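Local coordinates for protein Alpha/beta hydrolase (Xanthomonas campestris pv. campestris, PDB 2QJW) that probably acts as a serine hydrolase of the alpha/beta-hydrolase superfamily, although its substrate has not been established, at residues Ser92-Pro105 and Asp116-Asp130. Numbering follows the deposited sequence. Where two conformers were deposited one is given.
Sequences SLQVPTRALFLMVP and DAAAVPISIVHAWHD
Five backbone hydrogen bonds join strands 99-103 and 122-127 and the residues flanking them, running from Leu-100 N to Pro-121 O (2.9 Å) through to Val-104 N and Val-125 O (2.9 Å). The carbonyls of Pro-121 and Ser-123 and the amides of Ser-123 and Val-125 alternate along one edge, the pattern of parallel strands, whose directions here differ by only 6°. Proline, lacking an N-H, suits position 121, which contributes just its carbonyl to this pairing. Before the strands, Ser-92 OG accepts a hydrogen bond from Ala-118 N at 3.0 Å, nearly straight (175°), and also bonds Ala-89 O, linking the chain around Ser-92 to the approach to the second strand.

On the face carrying Leu-100 and Ile-122, Leu-100 in one of its two conformers lies alongside Ile-122, and its CD2 reaches the small methyl Ala-117 CB at 3.6 Å. Helices 83-92 and 135-145 cover this face. On the other face Phe-101, with CG anti to its N (chi1 -176°), carries its ring toward the neighbouring strand, crossing Val-125 obliquely: CZ meets Val-125 CG2 at 3.7 Å, while small Ser-123 lies beside CD1 and CE1. Phe-169 packs against the same ring.

At the strands' C-terminal ends, Val-104 CA sits at the edge of the His-126 ring, 3.3 Å from ND1, a buried nitrogen without a hydrogen-bond partner; NE2 bonds Ile-133 O. Val-104 CG1 also touches Asp-130 OD2 (3.6 Å), which hydrogen-bonds His-156. Neighbouring parallel strands, the second leading into a turn that carries an aspartate, are characteristic of the alpha/beta-hydrolase fold; Asp-130 is probably the acid of a Ser-His-Asp catalytic triad with Ser-82 and His-156.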
loop_
_atom_site.group_PDB
_atom_site.type_symbol
_atom_site.label_atom_id
_atom_site.label_comp_id
_atom_site.label_asym_id
_atom_site.label_seq_id
_atom_site.Cartn_x
_atom_site.Cartn_y
_atom_site.Cartn_z
ATOM N N SER A 92 -16.542 12.731 7.920
ATOM C CA SER A 92 -16.942 12.479 6.547
ATOM C C SER A 92 -18.411 12.034 6.417
ATOM O O SER A 92 -18.968 12.154 5.346
ATOM C CB SER A 92 -16.062 11.418 5.871
ATOM O OG SER A 92 -16.269 10.113 6.391
ATOM N N LEU A 93 -18.959 11.503 7.508
ATOM C CA LEU A 93 -20.339 11.044 7.652
ATOM C C LEU A 93 -21.314 12.216 7.735
ATOM O O LEU A 93 -22.517 12.002 7.501
ATOM C CB LEU A 93 -20.513 10.202 8.911
ATOM C CG LEU A 93 -19.653 8.932 9.224
ATOM C CD1 LEU A 93 -19.777 8.486 10.695
ATOM C CD2 LEU A 93 -20.050 7.855 8.322
ATOM N N GLN A 94 -20.787 13.414 8.006
ATOM C CA GLN A 94 -21.593 14.623 8.234
ATOM C C GLN A 94 -21.449 15.763 7.250
ATOM O O GLN A 94 -22.248 16.701 7.307
ATOM C CB GLN A 94 -21.216 15.126 9.648
ATOM C CG GLN A 94 -21.657 14.147 10.708
ATOM C CD GLN A 94 -21.745 14.780 12.105
ATOM O OE1 GLN A 94 -21.112 14.319 13.037
ATOM N NE2 GLN A 94 -22.505 15.864 12.222
ATOM N N VAL A 95 -20.432 15.711 6.389
ATOM C CA VAL A 95 -20.158 16.707 5.394
ATOM C C VAL A 95 -19.832 15.998 4.062
ATOM O O VAL A 95 -19.350 14.876 4.072
ATOM C CB VAL A 95 -18.981 17.662 5.843
ATOM C CG1 VAL A 95 -17.596 17.062 5.562
ATOM C CG2 VAL A 95 -19.100 19.009 5.183
ATOM N N PRO A 96 -20.120 16.603 2.913
ATOM C CA PRO A 96 -19.719 15.883 1.677
ATOM C C PRO A 96 -18.195 15.947 1.560
ATOM O O PRO A 96 -17.611 17.029 1.482
ATOM C CB PRO A 96 -20.454 16.614 0.571
ATOM C CG PRO A 96 -20.792 17.936 1.104
ATOM C CD PRO A 96 -20.860 17.851 2.585
ATOM N N THR A 97 -17.592 14.768 1.553
ATOM C CA THR A 97 -16.150 14.601 1.587
ATOM C C THR A 97 -15.722 13.922 0.317
ATOM O O THR A 97 -16.325 12.952 -0.092
ATOM C CB THR A 97 -15.808 13.774 2.839
ATOM O OG1 THR A 97 -16.312 14.446 3.994
ATOM C CG2 THR A 97 -14.285 13.559 2.972
ATOM N N ARG A 98 -14.688 14.465 -0.328
ATOM C CA ARG A 98 -14.201 13.973 -1.581
ATOM C C ARG A 98 -13.486 12.621 -1.454
ATOM O O ARG A 98 -13.591 11.752 -2.289
ATOM C CB ARG A 98 -13.257 14.999 -2.259
ATOM C CG ARG A 98 -12.760 14.587 -3.597
ATOM C CD ARG A 98 -13.846 14.380 -4.625
ATOM N NE ARG A 98 -13.399 13.780 -5.855
ATOM C CZ ARG A 98 -13.335 12.504 -6.139
ATOM N NH1 ARG A 98 -13.624 11.561 -5.258
ATOM N NH2 ARG A 98 -12.922 12.129 -7.337
ATOM N N ALA A 99 -12.700 12.527 -0.385
ATOM C CA ALA A 99 -11.840 11.339 -0.120
ATOM C C ALA A 99 -11.280 11.458 1.277
ATOM O O ALA A 99 -11.301 12.530 1.876
ATOM C CB ALA A 99 -10.682 11.247 -1.116
ATOM N N LEU A 100 -10.779 10.325 1.767
ATOM C CA LEU A 100 -10.323 10.193 3.140
ATOM C C LEU A 100 -8.984 9.472 3.213
ATOM O O LEU A 100 -8.863 8.353 2.692
ATOM C CB LEU A 100 -11.369 9.392 3.886
ATOM C CG LEU A 100 -11.306 9.225 5.388
ATOM C CD1 LEU A 100 -11.325 10.626 6.144
ATOM C CD2 LEU A 100 -12.447 8.293 5.849
ATOM N N PHE A 101 -8.003 10.073 3.902
ATOM C CA PHE A 101 -6.678 9.497 4.069
ATOM C C PHE A 101 -6.427 9.278 5.555
ATOM O O PHE A 101 -6.410 10.243 6.336
ATOM C CB PHE A 101 -5.561 10.350 3.474
ATOM C CG PHE A 101 -4.234 9.707 3.570
ATOM C CD1 PHE A 101 -3.927 8.665 2.762
ATOM C CD2 PHE A 101 -3.313 10.139 4.479
ATOM C CE1 PHE A 101 -2.662 8.073 2.831
ATOM C CE2 PHE A 101 -2.068 9.529 4.575
ATOM C CZ PHE A 101 -1.739 8.488 3.759
ATOM N N LEU A 102 -6.255 8.026 5.938
ATOM C CA LEU A 102 -6.156 7.694 7.364
ATOM C C LEU A 102 -4.877 7.002 7.686
ATOM O O LEU A 102 -4.598 5.935 7.199
ATOM C CB LEU A 102 -7.286 6.770 7.730
ATOM C CG LEU A 102 -8.718 7.129 7.339
ATOM C CD1 LEU A 102 -9.790 6.078 7.756
ATOM C CD2 LEU A 102 -9.089 8.485 7.952
HETATM N N MSE A 103 -4.061 7.617 8.538
HETATM C CA MSE A 103 -2.850 6.986 9.105
HETATM C C MSE A 103 -3.230 6.397 10.476
HETATM O O MSE A 103 -3.855 7.073 11.284
HETATM C CB MSE A 103 -1.695 7.929 9.227
HETATM C CG MSE A 103 -1.283 8.561 7.880
HETATM SE SE MSE A 103 0.146 9.793 7.962
HETATM C CE MSE A 103 -0.841 11.159 8.783
ATOM N N VAL A 104 -2.852 5.135 10.686
ATOM C CA VAL A 104 -3.055 4.386 11.975
ATOM C C VAL A 104 -4.404 4.741 12.627
ATOM O O VAL A 104 -4.454 5.217 13.751
ATOM C CB VAL A 104 -1.823 4.504 12.944
ATOM C CG1 VAL A 104 -0.655 3.705 12.350
ATOM C CG2 VAL A 104 -1.417 5.914 13.196
ATOM N N PRO A 105 -5.521 4.489 11.920
ATOM C CA PRO A 105 -6.841 4.802 12.476
ATOM C C PRO A 105 -7.266 3.837 13.581
ATOM O O PRO A 105 -7.183 2.652 13.372
ATOM C CB PRO A 105 -7.761 4.653 11.244
ATOM C CG PRO A 105 -7.157 3.651 10.432
ATOM C CD PRO A 105 -5.652 3.869 10.585
ATOM N N ASP A 116 -16.178 4.710 11.601
ATOM C CA ASP A 116 -16.992 4.587 10.391
ATOM C C ASP A 116 -16.621 5.755 9.504
ATOM O O ASP A 116 -16.024 6.705 9.949
ATOM C CB ASP A 116 -18.480 4.542 10.732
ATOM C CG ASP A 116 -19.347 4.021 9.616
ATOM O OD1 ASP A 116 -18.860 3.400 8.690
ATOM O OD2 ASP A 116 -20.574 4.169 9.765
ATOM N N ALA A 117 -17.050 5.682 8.252
ATOM C CA ALA A 117 -16.695 6.648 7.249
ATOM C C ALA A 117 -17.726 6.652 6.116
ATOM O O ALA A 117 -18.388 5.659 5.862
ATOM C CB ALA A 117 -15.297 6.346 6.698
ATOM N N ALA A 118 -17.771 7.769 5.399
ATOM C CA ALA A 118 -18.584 7.886 4.200
ATOM C C ALA A 118 -18.069 6.911 3.161
ATOM O O ALA A 118 -16.884 6.532 3.136
ATOM C CB ALA A 118 -18.448 9.292 3.672
ATOM N N ALA A 119 -18.938 6.577 2.228
ATOM C CA ALA A 119 -18.654 5.643 1.146
ATOM C C ALA A 119 -17.970 6.333 -0.022
ATOM O O ALA A 119 -18.434 6.302 -1.147
ATOM C CB ALA A 119 -19.944 4.947 0.726
ATOM N N VAL A 120 -16.818 6.924 0.247
ATOM C CA VAL A 120 -15.974 7.642 -0.662
ATOM C C VAL A 120 -14.582 6.968 -0.716
ATOM O O VAL A 120 -14.329 6.052 0.060
ATOM C CB VAL A 120 -15.861 9.098 -0.220
ATOM C CG1 VAL A 120 -17.292 9.720 -0.154
ATOM C CG2 VAL A 120 -15.154 9.280 1.130
ATOM N N PRO A 121 -13.704 7.385 -1.632
ATOM C CA PRO A 121 -12.350 6.758 -1.635
ATOM C C PRO A 121 -11.657 6.904 -0.275
ATOM O O PRO A 121 -11.646 8.000 0.301
ATOM C CB PRO A 121 -11.643 7.502 -2.695
ATOM C CG PRO A 121 -12.767 8.004 -3.624
ATOM C CD PRO A 121 -13.885 8.336 -2.743
ATOM N N ILE A 122 -11.186 5.782 0.247
ATOM C CA ILE A 122 -10.451 5.724 1.522
ATOM C C ILE A 122 -9.120 5.061 1.262
ATOM O O ILE A 122 -9.087 3.996 0.622
ATOM C CB ILE A 122 -11.212 4.945 2.594
ATOM C CG1 ILE A 122 -12.603 5.599 2.834
ATOM C CG2 ILE A 122 -10.404 4.820 3.878
ATOM C CD1 ILE A 122 -13.553 4.722 3.662
ATOM N N SER A 123 -8.048 5.700 1.727
ATOM C CA SER A 123 -6.702 5.149 1.669
ATOM C C SER A 123 -6.141 5.179 3.079
ATOM O O SER A 123 -6.206 6.207 3.722
ATOM C CB SER A 123 -5.848 5.913 0.698
ATOM O OG SER A 123 -4.536 5.439 0.654
ATOM N N ILE A 124 -5.588 4.049 3.521
ATOM C CA ILE A 124 -5.134 3.854 4.885
ATOM C C ILE A 124 -3.682 3.444 4.842
ATOM O O ILE A 124 -3.285 2.617 4.012
ATOM C CB ILE A 124 -5.974 2.748 5.614
ATOM C CG1 ILE A 124 -7.480 3.043 5.561
ATOM C CG2 ILE A 124 -5.478 2.532 7.053
ATOM C CD1 ILE A 124 -8.301 1.800 5.876
ATOM N N VAL A 125 -2.906 3.998 5.757
ATOM C CA VAL A 125 -1.529 3.533 6.050
ATOM C C VAL A 125 -1.537 3.044 7.490
ATOM O O VAL A 125 -1.818 3.825 8.370
ATOM C CB VAL A 125 -0.414 4.561 5.822
ATOM C CG1 VAL A 125 0.967 3.977 6.138
ATOM C CG2 VAL A 125 -0.496 5.027 4.376
ATOM N N HIS A 126 -1.254 1.737 7.698
ATOM C CA HIS A 126 -1.158 1.216 9.062
ATOM C C HIS A 126 0.112 0.457 9.267
ATOM O O HIS A 126 0.787 0.013 8.354
ATOM C CB HIS A 126 -2.344 0.325 9.341
ATOM C CG HIS A 126 -2.596 0.120 10.780
ATOM N ND1 HIS A 126 -2.983 1.151 11.589
ATOM C CD2 HIS A 126 -2.527 -0.989 11.551
ATOM C CE1 HIS A 126 -3.108 0.681 12.827
ATOM N NE2 HIS A 126 -2.818 -0.606 12.820
ATOM N N ALA A 127 0.487 0.393 10.546
ATOM C CA ALA A 127 1.727 -0.284 11.005
ATOM C C ALA A 127 1.471 -1.738 11.357
ATOM O O ALA A 127 0.615 -2.013 12.210
ATOM C CB ALA A 127 2.247 0.468 12.215
ATOM N N TRP A 128 2.239 -2.658 10.774
ATOM C CA TRP A 128 2.144 -4.042 11.141
ATOM C C TRP A 128 2.289 -4.215 12.660
ATOM O O TRP A 128 1.612 -5.130 13.195
ATOM C CB TRP A 128 3.275 -4.849 10.490
ATOM C CG TRP A 128 3.058 -5.289 9.097
ATOM C CD1 TRP A 128 3.851 -5.030 8.044
ATOM C CD2 TRP A 128 1.996 -6.109 8.603
ATOM N NE1 TRP A 128 3.348 -5.607 6.907
ATOM C CE2 TRP A 128 2.226 -6.305 7.225
ATOM C CE3 TRP A 128 0.889 -6.753 9.197
ATOM C CZ2 TRP A 128 1.411 -7.050 6.458
ATOM C CZ3 TRP A 128 0.078 -7.527 8.393
ATOM C CH2 TRP A 128 0.343 -7.662 7.046
ATOM N N HIS A 129 3.174 -3.460 13.287
ATOM C CA HIS A 129 3.526 -3.638 14.702
ATOM C C HIS A 129 2.900 -2.620 15.610
ATOM O O HIS A 129 3.409 -2.392 16.708
ATOM C CB HIS A 129 5.018 -3.606 14.870
ATOM C CG HIS A 129 5.712 -4.489 13.917
ATOM N ND1 HIS A 129 5.532 -5.850 13.936
ATOM C CD2 HIS A 129 6.566 -4.222 12.897
ATOM C CE1 HIS A 129 6.254 -6.391 12.965
ATOM N NE2 HIS A 129 6.908 -5.425 12.343
ATOM N N ASP A 130 1.766 -2.059 15.219
ATOM C CA ASP A 130 1.102 -1.097 16.037
ATOM C C ASP A 130 0.745 -1.797 17.365
ATOM O O ASP A 130 0.082 -2.835 17.364
ATOM C CB ASP A 130 -0.160 -0.609 15.348
ATOM C CG ASP A 130 -0.729 0.616 15.949
ATOM O OD1 ASP A 130 -0.871 0.708 17.191
ATOM O OD2 ASP A 130 -1.017 1.570 15.184
#